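Local structure of thioredoxin-like protein (Klebsiella pneumoniae subsp. pneumoniae MGH 78578, 3TY1) at residues L146-V151 with R160-V165; T177-R182 with L192-T197; S48-I53 with T60-P65; R67-L72 with T142-V147; K16-I21 with E36-H41. The protein probably binds carbohydrate, as a putative aldose 1-epimerase of the galactose mutarotase-like supersandwich fold, although its substrate and activity are not established. All coordinates share one frame; numbering follows the deposited sequence.

Interaction 1 of 5, residues L146-V151 with R160-V165; sequences LVEVEV and RIRGLV. With SO4 (sulfate ion), chain I.
R162 turns the edge of its guanidinium toward the carboxylates of E148 and E150, two residues apart on the neighbouring strand, and fits between them. A bend at chi3 (-74°) turns the end of the arginine back over strand 146-151. NE and NH2 then hold E148 side-on, both reaching OE1, with R162 NH2 to E148 OE1 at 3.1 Å; this oxygen lies in the guanidinium plane, while the two flat groups stand nearly perpendicular, 88° apart. E150 is held end-on instead: R162 NH1 comes within 2.9 Å of E150 OE1, approaching from above the carboxylate plane, and NH2 meets the anti lone pair of the same oxygen. The other oxygen, E150 OE2, lies 4.0 Å from R160 NE and well out of that guanidinium plane, a long attraction of charges with no N-H aimed at it. R160 pairs with E158 and also extends to a sulfate ion, R160 NH1 to O3 measuring 3.3 Å. Underneath, the strands form an antiparallel hairpin of the large sheet, with R162 N to E148 O at 2.9 Å. V149 and I161 point to the buried face, where V149 CG2 approaches I161 CG1 to 4.3 Å. Two bonds to each glutamate fix the rotation of the R162 guanidinium; with E180 of the next strand as third carboxylate partner, its positive charge probably offsets the negative charge gathered there.

Interaction 2 of 5, residues T177-R182 with L192-T197; sequences TLTELR and LHDVLT. With SO4 (sulfate ion), chain H; SO4 (sulfate ion), chain I.
L192 starts the run opposite L181, a non-hydrogen-bonded pair in which L192 CD2 rests 3.8 Å from L181 CB. Next comes H193, whose N bonds to E180 O and whose ring lies beneath R182: H193 CD2 sits over one face of the guanidinium, toward its rim and 3.3 Å from R182 NE, with the planes 40° apart. The arginine chain, extended from CG to NE, spans this ring while NE and NH2 both grip E180 OE1, R182 NE at 2.7 Å. A sulfate oxygen lies at the ring edge by H193 NE2, at a separation so short that its detail is doubtful, ND1 being bonded to D346; a second sulfate makes weak bonds with R182. These strands form an antiparallel hairpin of the large sheet in the supersandwich, but its regular pairing is interrupted at D194. There the side chain replaces a backbone carbonyl: D194 OD1 accepts E180 N at 3.0 Å, nearly along the C-O axis, while OD2 is bound by R116 and Y210. A water donates to both L178 O and H193 O at the same interruption. V195 restores the ladder, its N and O bonding to L178 O and N, the L178 N to V195 O bond being 2.9 Å. L196 then brings CD1 to 3.3 Å from T177 OG1.

Interaction 3 of 5, residues S48-I53 with T60-P65; sequences SKILTI and TITLSP
T52 and T62 face each other as a non-hydrogen-bonded pair, and one water ties their hydroxyls together, 2.7 Å from T52 OG1 and 2.9 Å from T62 OG1. Both hydroxyls sit beside their own backbone N, which sets each methyl anti to it; T52 CG2 then packs 3.7 Å from T60 CG2. Either side of this pair, L51 with L63 and I53 with I61 each exchange two backbone bonds, including L51 N to L63 O at 2.7 Å. Where the hairpin opens toward P65, S64 OG takes over and donates 2.8 Å to K49 O. P65 folds in beside it, its CG 4.0 Å from L51 CB, and L63 CD1 lies equally far from that CB. Beyond this shell, L51 and I53 press on I161 of the large sheet, while K38 and E36 extend the ladder from I50 and T52. The hairpin thus has a water-bridged threonine face and an oily face buried between the two sheets, with a serine hydroxyl supplying the bond to K49 O.

Interaction 4 of 5, residues R67-L72 with T142-V147; sequences RGMNLL and TPASLV
Chi1 (-46°) and chi2 (-70°) of M69, a selenomethionine standing in for methionine, bring SE toward the segment 142-147, and chi3 (-68°) then turns CE. There SE touches A144 CB at 3.9 Å and V147 CG2 at 4.0 Å, CG2 being the valine branch beside the backbone N. M69 can be presented this way because R67-N70 makes a type I' beta turn, closed by N70 N to R67 O at 2.9 Å; G68 and M69 both take positive phi there. At the turn's G68, the backbone N lies 2.9 Å from T142 O. The turn links strand 60-64 to strand 70-76 of the smaller sheet and meets the chain just as it enters strand 146-152 of the large one. R67 is held from outside by N141, V91 and E112, and S145 bonds to E89 of a neighbouring subunit. With I161 and L63 also against it, the M69 side chain is held by dispersion contacts with apolar groups, while the backbone of A144 bonds to P65 beside it.

Interaction 5 of 5, residues K16-I21 with E36-H41; sequences KGNWQI and EQKVLH
Q37 and N18 reach across in opposite directions, each bonding its side-chain amide to a backbone atom of the other segment. Q37 stretches out with CG anti to its backbone N and turns its amide so that NE2 points at G17 O, 2.8 Å away and almost straight at 170°; the acceptor lies in the amide plane. N18 answers from the other segment: its OD1 accepts V39 N at 2.9 Å, the donor tilted 29° from the carbonyl plane. Next along the strands, W19 and Q37 form an antiparallel hydrogen-bonded pair, with Q37 N to W19 O at 2.8 Å. The W19 ring stands edge-on to this backbone, CE3 lying 4.1 Å from Q37 N, and meets W5 with the planes about 60° apart. On the other face of the sheet Q20 CB packs 4.1 Å from E36 CG. V39 CG2 reaches G17 CA at 3.7 Å, close beside the glycine, whose phi is positive. This hairpin forms the margin of the smaller sheet, strand 19-22 being outermost within the chain; Q37 is also packed by K49, L51 and P65. The two side-chain amides thus carry the pairing past the last backbone rung, giving G17 O and V39 N partners where the strands part.

How the interactions relate
Interactions 1 and 2 share the large antiparallel sheet, strands 159-169 and 173-183 being neighbours: I161 N lies 2.9 Å from L181 O, and the sulfate of chain I touches R160 and R182 together. Interactions 3 and 5 belong to the smaller sheet, joined where T52 N comes 2.8 Å from E36 O. The sheets pack face to face, I161 CG2 of interaction 1 lying 3.6 Å from L51 CD2 of interaction 3. Interaction 4 bridges both, with P65 O 2.8 Å from A144 N and M69 CE 3.5 Å from I161 CG2. Interactions 2 and 5 lie farthest apart, centres about 22 Å. The sulfates, probably from the crystallisation liquor, do not by themselves identify a sugar site.

Interaction 1 of 5, residues L146-V151 with R160-V165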
# COMPACT_ATOMS: atom_id res chain seq x y z
N LEU A 146 -13.12 2.68 15.06
CA LEU A 146 -14.45 2.88 15.68
C LEU A 146 -14.82 4.33 15.41
O LEU A 146 -14.02 5.20 15.69
CB LEU A 146 -14.40 2.65 17.20
CG LEU A 146 -15.70 2.85 18.02
CD1 LEU A 146 -16.74 1.76 17.80
CD2 LEU A 146 -15.41 2.95 19.55
N VAL A 147 -16.00 4.55 14.86
CA VAL A 147 -16.49 5.89 14.58
C VAL A 147 -17.93 5.95 15.09
O VAL A 147 -18.76 5.10 14.70
CB VAL A 147 -16.42 6.25 13.09
CG1 VAL A 147 -17.00 7.62 12.85
CG2 VAL A 147 -14.97 6.21 12.56
N GLU A 148 -18.21 6.93 15.97
CA GLU A 148 -19.54 7.18 16.54
C GLU A 148 -19.92 8.64 16.41
O GLU A 148 -19.05 9.51 16.56
CB GLU A 148 -19.60 6.84 18.03
CG GLU A 148 -19.36 5.39 18.33
CD GLU A 148 -19.32 5.04 19.84
OE1 GLU A 148 -19.13 5.93 20.69
OE2 GLU A 148 -19.46 3.85 20.17
N VAL A 149 -21.20 8.87 16.16
CA VAL A 149 -21.79 10.19 16.10
C VAL A 149 -22.85 10.27 17.21
O VAL A 149 -23.71 9.39 17.32
CB VAL A 149 -22.45 10.46 14.72
CG1 VAL A 149 -23.23 11.78 14.75
CG2 VAL A 149 -21.40 10.44 13.63
N GLU A 150 -22.80 11.33 17.99
CA GLU A 150 -23.72 11.51 19.12
C GLU A 150 -24.38 12.88 18.98
O GLU A 150 -23.71 13.86 18.65
CB GLU A 150 -22.94 11.40 20.44
CG GLU A 150 -23.70 11.74 21.73
CD GLU A 150 -22.77 11.90 22.95
OE1 GLU A 150 -21.89 11.03 23.15
OE2 GLU A 150 -22.90 12.92 23.68
N VAL A 151 -25.67 12.93 19.25
CA VAL A 151 -26.43 14.19 19.25
C VAL A 151 -27.25 14.23 20.53
O VAL A 151 -27.99 13.29 20.82
CB VAL A 151 -27.33 14.32 18.02
CG1 VAL A 151 -28.09 15.71 18.04
CG2 VAL A 151 -26.48 14.19 16.73
N ARG A 160 -21.25 15.28 18.98
CA ARG A 160 -19.92 14.79 19.22
C ARG A 160 -19.61 13.71 18.21
O ARG A 160 -20.44 12.83 17.95
CB ARG A 160 -19.79 14.21 20.64
CG ARG A 160 -20.14 15.22 21.69
CD ARG A 160 -19.80 14.76 23.09
NE ARG A 160 -20.19 15.79 24.06
CZ ARG A 160 -19.93 15.76 25.37
NH1 ARG A 160 -19.29 14.74 25.91
NH2 ARG A 160 -20.31 16.77 26.14
N ILE A 161 -18.42 13.78 17.66
CA ILE A 161 -17.97 12.81 16.68
C ILE A 161 -16.69 12.21 17.22
O ILE A 161 -15.67 12.91 17.36
CB ILE A 161 -17.80 13.43 15.32
CG1 ILE A 161 -19.14 13.92 14.79
CG2 ILE A 161 -17.17 12.37 14.34
CD1 ILE A 161 -19.06 14.55 13.43
N ARG A 162 -16.73 10.91 17.50
CA ARG A 162 -15.59 10.18 18.06
C ARG A 162 -15.02 9.21 17.04
O ARG A 162 -15.77 8.60 16.29
CB ARG A 162 -15.98 9.37 19.31
CG ARG A 162 -16.30 10.19 20.51
CD ARG A 162 -16.64 9.33 21.74
NE ARG A 162 -17.95 8.73 21.61
CZ ARG A 162 -19.11 9.35 21.88
NH1 ARG A 162 -19.15 10.61 22.32
NH2 ARG A 162 -20.24 8.68 21.70
N GLY A 163 -13.70 9.07 17.04
CA GLY A 163 -12.99 8.13 16.18
C GLY A 163 -11.76 7.55 16.84
O GLY A 163 -10.87 8.30 17.20
N LEU A 164 -11.72 6.22 16.99
CA LEU A 164 -10.58 5.51 17.60
C LEU A 164 -9.55 5.20 16.50
O LEU A 164 -9.87 4.47 15.56
CB LEU A 164 -11.03 4.20 18.23
CG LEU A 164 -10.01 3.35 18.99
CD1 LEU A 164 -9.42 4.16 20.10
CD2 LEU A 164 -10.67 2.02 19.50
N VAL A 165 -8.36 5.75 16.63
CA VAL A 165 -7.25 5.60 15.69
C VAL A 165 -6.13 4.83 16.40
O VAL A 165 -5.59 5.27 17.42
CB VAL A 165 -6.78 6.96 15.22
CG1 VAL A 165 -5.66 6.80 14.20
CG2 VAL A 165 -7.95 7.71 14.58
S SO4 I . -18.59 15.99 29.46
O1 SO4 I . -18.79 17.39 29.09
O2 SO4 I . -18.42 15.91 30.91
O3 SO4 I . -19.76 15.21 29.11
O4 SO4 I . -17.36 15.45 28.90

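Interaction 2 of 5, residues T177-R182 with L192-T197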
# COMPACT_ATOMS: atom_id res chain seq x y z
N THR A 177 -5.67 6.37 20.20
CA THR A 177 -6.23 7.68 20.49
C THR A 177 -7.71 7.72 20.16
O THR A 177 -8.08 7.49 19.02
CB THR A 177 -5.52 8.76 19.66
OG1 THR A 177 -4.13 8.69 19.96
CG2 THR A 177 -6.08 10.15 20.03
N LEU A 178 -8.53 7.98 21.18
CA LEU A 178 -9.95 8.18 20.97
C LEU A 178 -10.07 9.66 20.71
O LEU A 178 -10.04 10.47 21.64
CB LEU A 178 -10.81 7.73 22.15
CG LEU A 178 -12.34 7.86 21.98
CD1 LEU A 178 -12.84 7.12 20.73
CD2 LEU A 178 -13.10 7.35 23.26
N THR A 179 -10.18 10.02 19.43
CA THR A 179 -10.35 11.41 19.03
C THR A 179 -11.80 11.83 19.25
O THR A 179 -12.71 10.99 19.15
CB THR A 179 -9.98 11.69 17.57
OG1 THR A 179 -10.93 11.07 16.72
CG2 THR A 179 -8.55 11.23 17.19
N GLU A 180 -12.03 13.11 19.58
CA GLU A 180 -13.40 13.60 19.72
C GLU A 180 -13.49 15.07 19.36
O GLU A 180 -12.71 15.89 19.86
CB GLU A 180 -13.97 13.39 21.15
CG GLU A 180 -15.47 13.72 21.24
CD GLU A 180 -16.10 13.43 22.62
OE1 GLU A 180 -15.86 14.18 23.59
OE2 GLU A 180 -16.87 12.47 22.70
N LEU A 181 -14.40 15.37 18.44
CA LEU A 181 -14.76 16.74 18.08
C LEU A 181 -16.17 17.02 18.61
O LEU A 181 -17.06 16.17 18.49
CB LEU A 181 -14.62 16.94 16.59
CG LEU A 181 -15.05 18.29 16.02
CD1 LEU A 181 -14.23 18.61 14.74
CD2 LEU A 181 -16.57 18.30 15.74
N ARG A 182 -16.35 18.19 19.22
CA ARG A 182 -17.64 18.61 19.78
C ARG A 182 -18.05 19.93 19.13
O ARG A 182 -17.24 20.86 19.01
CB ARG A 182 -17.54 18.80 21.27
CG ARG A 182 -17.01 17.62 22.00
CD ARG A 182 -17.17 17.81 23.52
NE ARG A 182 -16.48 16.74 24.23
CZ ARG A 182 -16.36 16.66 25.55
NH1 ARG A 182 -16.85 17.62 26.33
NH2 ARG A 182 -15.70 15.64 26.07
N LEU A 192 -11.84 19.98 20.40
CA LEU A 192 -11.30 18.63 20.37
C LEU A 192 -11.01 18.23 21.81
O LEU A 192 -10.49 19.03 22.57
CB LEU A 192 -9.98 18.60 19.59
CG LEU A 192 -10.05 19.07 18.14
CD1 LEU A 192 -8.65 18.89 17.48
CD2 LEU A 192 -11.13 18.27 17.40
N HIS A 193 -11.31 16.98 22.13
CA HIS A 193 -11.05 16.36 23.41
C HIS A 193 -10.56 14.97 23.12
O HIS A 193 -11.31 14.01 23.23
CB HIS A 193 -12.29 16.37 24.28
CG HIS A 193 -12.73 17.75 24.63
ND1 HIS A 193 -12.07 18.51 25.58
CD2 HIS A 193 -13.69 18.54 24.11
CE1 HIS A 193 -12.65 19.70 25.65
NE2 HIS A 193 -13.64 19.73 24.78
N ASP A 194 -9.32 14.87 22.68
CA ASP A 194 -8.72 13.61 22.34
C ASP A 194 -8.12 12.99 23.59
O ASP A 194 -7.65 13.71 24.49
CB ASP A 194 -7.60 13.75 21.26
CG ASP A 194 -8.07 14.44 19.99
OD1 ASP A 194 -9.30 14.41 19.66
OD2 ASP A 194 -7.20 15.04 19.31
N VAL A 195 -8.10 11.65 23.63
CA VAL A 195 -7.48 10.91 24.72
C VAL A 195 -6.57 9.81 24.14
O VAL A 195 -7.05 8.88 23.50
CB VAL A 195 -8.52 10.25 25.68
CG1 VAL A 195 -7.78 9.55 26.86
CG2 VAL A 195 -9.54 11.28 26.21
N LEU A 196 -5.27 9.96 24.32
CA LEU A 196 -4.29 8.95 23.93
C LEU A 196 -4.16 7.99 25.11
O LEU A 196 -4.01 8.46 26.27
CB LEU A 196 -2.94 9.60 23.68
CG LEU A 196 -1.72 8.69 23.45
CD1 LEU A 196 -1.83 7.96 22.14
CD2 LEU A 196 -0.47 9.51 23.51
N THR A 197 -4.25 6.70 24.85
CA THR A 197 -4.05 5.68 25.88
C THR A 197 -3.00 4.67 25.46
O THR A 197 -2.98 4.19 24.32
CB THR A 197 -5.35 4.96 26.25
OG1 THR A 197 -6.31 5.93 26.67
CG2 THR A 197 -5.16 3.97 27.38
S SO4 H . -16.27 21.97 25.52
O1 SO4 H . -16.87 23.24 25.11
O2 SO4 H . -16.30 21.79 26.97
O3 SO4 H . -17.02 20.88 24.91
O4 SO4 H . -14.86 21.94 25.10
S SO4 I . -18.59 15.99 29.46
O1 SO4 I . -18.79 17.39 29.09
O2 SO4 I . -18.42 15.91 30.91
O3 SO4 I . -19.76 15.21 29.11
O4 SO4 I . -17.36 15.45 28.90
O HOH W 1 -11.82 11.19 23.64

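Interaction 3 of 5, residues S48-I53 with T60-P65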
# COMPACT_ATOMS: atom_id res chain seq x y z
N SER A 48 -12.08 6.18 0.20
CA SER A 48 -11.92 7.13 1.28
C SER A 48 -13.25 7.65 1.75
O SER A 48 -14.12 7.90 0.94
CB SER A 48 -11.09 8.33 0.84
OG SER A 48 -9.73 7.96 0.64
N LYS A 49 -13.41 7.82 3.07
CA LYS A 49 -14.64 8.41 3.59
C LYS A 49 -14.43 9.85 4.09
O LYS A 49 -13.34 10.20 4.58
CB LYS A 49 -15.11 7.60 4.75
CG LYS A 49 -15.53 6.17 4.46
CD LYS A 49 -15.83 5.41 5.76
CE LYS A 49 -14.53 4.93 6.48
NZ LYS A 49 -14.80 4.31 7.80
N ILE A 50 -15.47 10.66 3.94
CA ILE A 50 -15.57 11.95 4.61
C ILE A 50 -16.82 11.93 5.47
O ILE A 50 -17.80 11.20 5.17
CB ILE A 50 -15.59 13.18 3.65
CG1 ILE A 50 -16.68 13.10 2.61
CG2 ILE A 50 -14.18 13.37 3.04
CD1 ILE A 50 -16.85 14.41 1.83
N LEU A 51 -16.77 12.70 6.55
CA LEU A 51 -17.90 12.82 7.47
C LEU A 51 -18.05 14.30 7.73
O LEU A 51 -17.09 14.96 8.17
CB LEU A 51 -17.64 11.99 8.73
CG LEU A 51 -18.61 12.05 9.89
CD1 LEU A 51 -19.99 11.62 9.48
CD2 LEU A 51 -18.05 11.10 11.05
N THR A 52 -19.24 14.83 7.46
CA THR A 52 -19.49 16.24 7.50
C THR A 52 -20.68 16.62 8.37
O THR A 52 -21.76 16.04 8.24
CB THR A 52 -19.79 16.75 6.07
OG1 THR A 52 -18.73 16.33 5.16
CG2 THR A 52 -19.92 18.28 6.08
N ILE A 53 -20.50 17.62 9.22
CA ILE A 53 -21.60 18.28 9.88
C ILE A 53 -21.96 19.50 9.01
O ILE A 53 -21.15 20.41 8.86
CB ILE A 53 -21.24 18.82 11.27
CG1 ILE A 53 -20.84 17.66 12.19
CG2 ILE A 53 -22.47 19.67 11.80
CD1 ILE A 53 -20.19 18.11 13.57
N THR A 60 -19.74 24.47 8.87
CA THR A 60 -19.80 23.22 8.14
C THR A 60 -18.43 22.58 8.33
O THR A 60 -17.39 23.18 7.99
CB THR A 60 -20.21 23.39 6.67
OG1 THR A 60 -21.58 23.80 6.64
CG2 THR A 60 -20.10 22.02 5.90
N ILE A 61 -18.42 21.41 8.95
CA ILE A 61 -17.18 20.80 9.38
C ILE A 61 -17.00 19.46 8.70
O ILE A 61 -17.87 18.56 8.86
CB ILE A 61 -17.20 20.55 10.92
CG1 ILE A 61 -17.38 21.88 11.68
CG2 ILE A 61 -15.92 19.76 11.35
CD1 ILE A 61 -17.62 21.70 13.25
N THR A 62 -15.90 19.30 7.97
CA THR A 62 -15.63 18.07 7.22
C THR A 62 -14.43 17.42 7.77
O THR A 62 -13.38 18.06 7.91
CB THR A 62 -15.40 18.36 5.72
OG1 THR A 62 -16.55 19.02 5.20
CG2 THR A 62 -15.14 17.06 4.94
N LEU A 63 -14.57 16.14 8.09
CA LEU A 63 -13.41 15.36 8.55
C LEU A 63 -13.34 14.06 7.77
O LEU A 63 -14.30 13.71 7.10
CB LEU A 63 -13.45 15.17 10.04
CG LEU A 63 -14.54 14.48 10.80
CD1 LEU A 63 -14.27 12.96 10.66
CD2 LEU A 63 -14.52 14.88 12.25
N SER A 64 -12.22 13.35 7.85
CA SER A 64 -12.05 12.09 7.15
C SER A 64 -11.71 10.94 8.10
O SER A 64 -10.60 10.89 8.62
CB SER A 64 -10.98 12.21 6.07
OG SER A 64 -10.84 10.93 5.49
N PRO A 65 -12.65 9.99 8.30
CA PRO A 65 -12.35 8.81 9.11
C PRO A 65 -11.28 7.90 8.53
O PRO A 65 -10.61 7.18 9.26
CB PRO A 65 -13.69 8.09 9.13
CG PRO A 65 -14.70 9.22 8.99
CD PRO A 65 -14.09 10.07 8.00
O HOH W 2 -18.10 17.91 3.01

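Interaction 4 of 5, residues R67-L72 with T142-V147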
# COMPACT_ATOMS: atom_id res chain seq x y z
N ARG A 67 -8.61 9.00 7.06
CA ARG A 67 -7.35 9.71 7.33
C ARG A 67 -7.30 10.20 8.78
O ARG A 67 -7.26 11.40 9.04
CB ARG A 67 -7.19 10.85 6.31
CG ARG A 67 -7.11 10.34 4.83
CD ARG A 67 -6.85 11.45 3.83
NE ARG A 67 -5.62 12.14 4.17
CZ ARG A 67 -4.38 11.67 4.05
NH1 ARG A 67 -4.14 10.47 3.47
NH2 ARG A 67 -3.37 12.42 4.52
N GLY A 68 -7.44 9.25 9.72
CA GLY A 68 -7.22 9.45 11.17
C GLY A 68 -8.12 10.47 11.85
O GLY A 68 -7.77 10.99 12.89
N MSE A 69 -9.27 10.74 11.25
CA MSE A 69 -10.18 11.80 11.71
C MSE A 69 -9.59 13.21 11.58
O MSE A 69 -10.05 14.16 12.25
CB MSE A 69 -10.69 11.53 13.13
CG MSE A 69 -11.18 10.15 13.41
SE MSE A 69 -12.80 9.62 12.60
CE MSE A 69 -14.12 10.78 13.52
N ASN A 70 -8.63 13.37 10.67
CA ASN A 70 -8.12 14.70 10.33
C ASN A 70 -9.29 15.58 9.90
O ASN A 70 -10.26 15.10 9.26
CB ASN A 70 -7.19 14.62 9.09
CG ASN A 70 -5.81 14.03 9.35
OD1 ASN A 70 -5.39 13.82 10.50
ND2 ASN A 70 -5.09 13.73 8.23
N LEU A 71 -9.16 16.88 10.16
CA LEU A 71 -10.16 17.85 9.82
C LEU A 71 -9.74 18.39 8.46
O LEU A 71 -8.64 18.90 8.27
CB LEU A 71 -10.26 18.98 10.85
CG LEU A 71 -10.40 18.56 12.34
CD1 LEU A 71 -10.56 19.80 13.21
CD2 LEU A 71 -11.56 17.58 12.54
N LEU A 72 -10.65 18.30 7.50
CA LEU A 72 -10.33 18.74 6.14
C LEU A 72 -10.59 20.23 5.91
O LEU A 72 -9.76 20.95 5.34
CB LEU A 72 -11.15 17.95 5.13
CG LEU A 72 -10.97 16.42 5.05
CD1 LEU A 72 -11.56 15.85 3.75
CD2 LEU A 72 -9.58 15.96 5.17
N THR A 142 -4.01 6.73 9.20
CA THR A 142 -4.57 5.51 9.77
C THR A 142 -6.10 5.61 9.76
O THR A 142 -6.64 6.53 10.34
CB THR A 142 -4.10 5.31 11.23
OG1 THR A 142 -2.67 5.21 11.23
CG2 THR A 142 -4.75 4.05 11.87
N PRO A 143 -6.79 4.67 9.09
CA PRO A 143 -8.25 4.61 9.13
C PRO A 143 -8.79 4.29 10.52
O PRO A 143 -8.27 3.41 11.20
CB PRO A 143 -8.58 3.48 8.16
CG PRO A 143 -7.39 3.34 7.31
CD PRO A 143 -6.23 3.60 8.24
N ALA A 144 -9.81 5.04 10.93
CA ALA A 144 -10.37 4.85 12.25
C ALA A 144 -11.01 3.45 12.37
O ALA A 144 -11.63 2.95 11.45
CB ALA A 144 -11.42 5.94 12.54
N SER A 145 -10.87 2.86 13.55
CA SER A 145 -11.39 1.53 13.84
C SER A 145 -12.80 1.59 14.40
O SER A 145 -13.53 0.63 14.29
CB SER A 145 -10.50 0.87 14.89
OG SER A 145 -9.19 0.73 14.39
N LEU A 146 -13.12 2.68 15.06
CA LEU A 146 -14.45 2.88 15.68
C LEU A 146 -14.82 4.33 15.41
O LEU A 146 -14.02 5.20 15.69
CB LEU A 146 -14.40 2.65 17.20
CG LEU A 146 -15.70 2.85 18.02
CD1 LEU A 146 -16.74 1.76 17.80
CD2 LEU A 146 -15.41 2.95 19.55
N VAL A 147 -16.00 4.55 14.86
CA VAL A 147 -16.49 5.89 14.58
C VAL A 147 -17.93 5.95 15.09
O VAL A 147 -18.76 5.10 14.70
CB VAL A 147 -16.42 6.25 13.09
CG1 VAL A 147 -17.00 7.62 12.85
CG2 VAL A 147 -14.97 6.21 12.56

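Interaction 5 of 5, residues K16-I21 with E36-H41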
# COMPACT_ATOMS: atom_id res chain seq x y z
N LYS A 16 -21.00 1.43 8.08
CA LYS A 16 -22.21 1.83 7.42
C LYS A 16 -22.00 2.43 6.03
O LYS A 16 -22.95 2.48 5.27
CB LYS A 16 -23.04 2.82 8.27
CG LYS A 16 -23.70 2.17 9.50
CD LYS A 16 -24.65 3.15 10.19
CE LYS A 16 -25.33 2.57 11.44
NZ LYS A 16 -26.03 1.31 11.15
N GLY A 17 -20.79 2.89 5.71
CA GLY A 17 -20.55 3.52 4.40
C GLY A 17 -21.36 4.80 4.31
O GLY A 17 -21.34 5.62 5.24
N ASN A 18 -22.08 4.98 3.20
CA ASN A 18 -22.94 6.16 3.02
C ASN A 18 -24.06 6.20 4.06
O ASN A 18 -24.74 5.22 4.26
CB ASN A 18 -23.52 6.22 1.62
CG ASN A 18 -22.46 6.43 0.55
OD1 ASN A 18 -21.58 7.28 0.67
ND2 ASN A 18 -22.55 5.65 -0.50
N TRP A 19 -24.21 7.33 4.75
CA TRP A 19 -25.15 7.42 5.86
C TRP A 19 -25.42 8.87 6.15
O TRP A 19 -24.54 9.72 5.97
CB TRP A 19 -24.49 6.77 7.09
CG TRP A 19 -25.19 6.99 8.41
CD1 TRP A 19 -26.16 6.21 8.97
CD2 TRP A 19 -24.95 8.07 9.33
NE1 TRP A 19 -26.52 6.73 10.19
CE2 TRP A 19 -25.80 7.87 10.43
CE3 TRP A 19 -24.09 9.17 9.33
CZ2 TRP A 19 -25.83 8.74 11.52
CZ3 TRP A 19 -24.11 10.03 10.41
CH2 TRP A 19 -24.98 9.81 11.49
N GLN A 20 -26.63 9.18 6.57
CA GLN A 20 -26.91 10.55 6.99
C GLN A 20 -28.02 10.59 8.01
O GLN A 20 -28.91 9.73 8.03
CB GLN A 20 -27.30 11.46 5.82
CG GLN A 20 -28.65 11.14 5.19
CD GLN A 20 -29.89 11.73 5.94
OE1 GLN A 20 -29.86 12.88 6.42
NE2 GLN A 20 -31.00 10.95 6.00
N ILE A 21 -27.97 11.63 8.82
CA ILE A 21 -29.11 12.01 9.64
C ILE A 21 -29.30 13.50 9.53
O ILE A 21 -28.36 14.23 9.22
CB ILE A 21 -28.97 11.59 11.09
CG1 ILE A 21 -27.71 12.22 11.70
CG2 ILE A 21 -28.99 10.06 11.21
CD1 ILE A 21 -27.60 12.00 13.21
N GLU A 36 -23.48 13.76 7.64
CA GLU A 36 -23.38 12.83 6.53
C GLU A 36 -22.01 12.23 6.36
O GLU A 36 -20.98 12.96 6.34
CB GLU A 36 -23.77 13.54 5.21
CG GLU A 36 -23.78 12.58 4.02
CD GLU A 36 -24.25 13.20 2.69
OE1 GLU A 36 -24.50 14.42 2.64
OE2 GLU A 36 -24.35 12.44 1.70
N GLN A 37 -22.00 10.89 6.19
CA GLN A 37 -20.82 10.17 5.81
C GLN A 37 -20.98 9.78 4.32
O GLN A 37 -22.04 9.31 3.90
CB GLN A 37 -20.57 8.93 6.66
CG GLN A 37 -19.32 8.15 6.25
CD GLN A 37 -18.87 7.14 7.28
OE1 GLN A 37 -18.03 7.45 8.11
NE2 GLN A 37 -19.42 5.92 7.23
N LYS A 38 -19.93 10.00 3.56
CA LYS A 38 -19.90 9.73 2.17
C LYS A 38 -18.64 8.97 1.82
O LYS A 38 -17.52 9.37 2.21
CB LYS A 38 -20.00 11.07 1.44
CG LYS A 38 -20.05 11.02 -0.07
CD LYS A 38 -20.28 12.45 -0.72
CE LYS A 38 -21.59 13.11 -0.30
NZ LYS A 38 -21.99 14.31 -1.12
N VAL A 39 -18.81 7.90 1.02
CA VAL A 39 -17.71 7.11 0.53
C VAL A 39 -17.34 7.72 -0.79
O VAL A 39 -18.18 7.84 -1.68
CB VAL A 39 -18.08 5.62 0.31
CG1 VAL A 39 -16.83 4.81 -0.14
CG2 VAL A 39 -18.63 5.01 1.57
N LEU A 40 -16.08 8.11 -0.93
CA LEU A 40 -15.60 8.78 -2.15
C LEU A 40 -15.01 7.78 -3.16
O LEU A 40 -14.65 6.65 -2.83
CB LEU A 40 -14.57 9.86 -1.81
CG LEU A 40 -15.05 10.98 -0.89
CD1 LEU A 40 -13.78 11.83 -0.54
CD2 LEU A 40 -16.18 11.75 -1.55
N HIS A 41 -14.87 8.25 -4.39
CA HIS A 41 -14.41 7.42 -5.50
C HIS A 41 -13.55 8.25 -6.45
O HIS A 41 -13.59 9.50 -6.43
CB HIS A 41 -15.57 6.76 -6.25
CG HIS A 41 -16.45 5.91 -5.40
ND1 HIS A 41 -16.11 4.63 -5.02
CD2 HIS A 41 -17.67 6.15 -4.85
CE1 HIS A 41 -17.07 4.12 -4.26
NE2 HIS A 41 -18.03 5.02 -4.15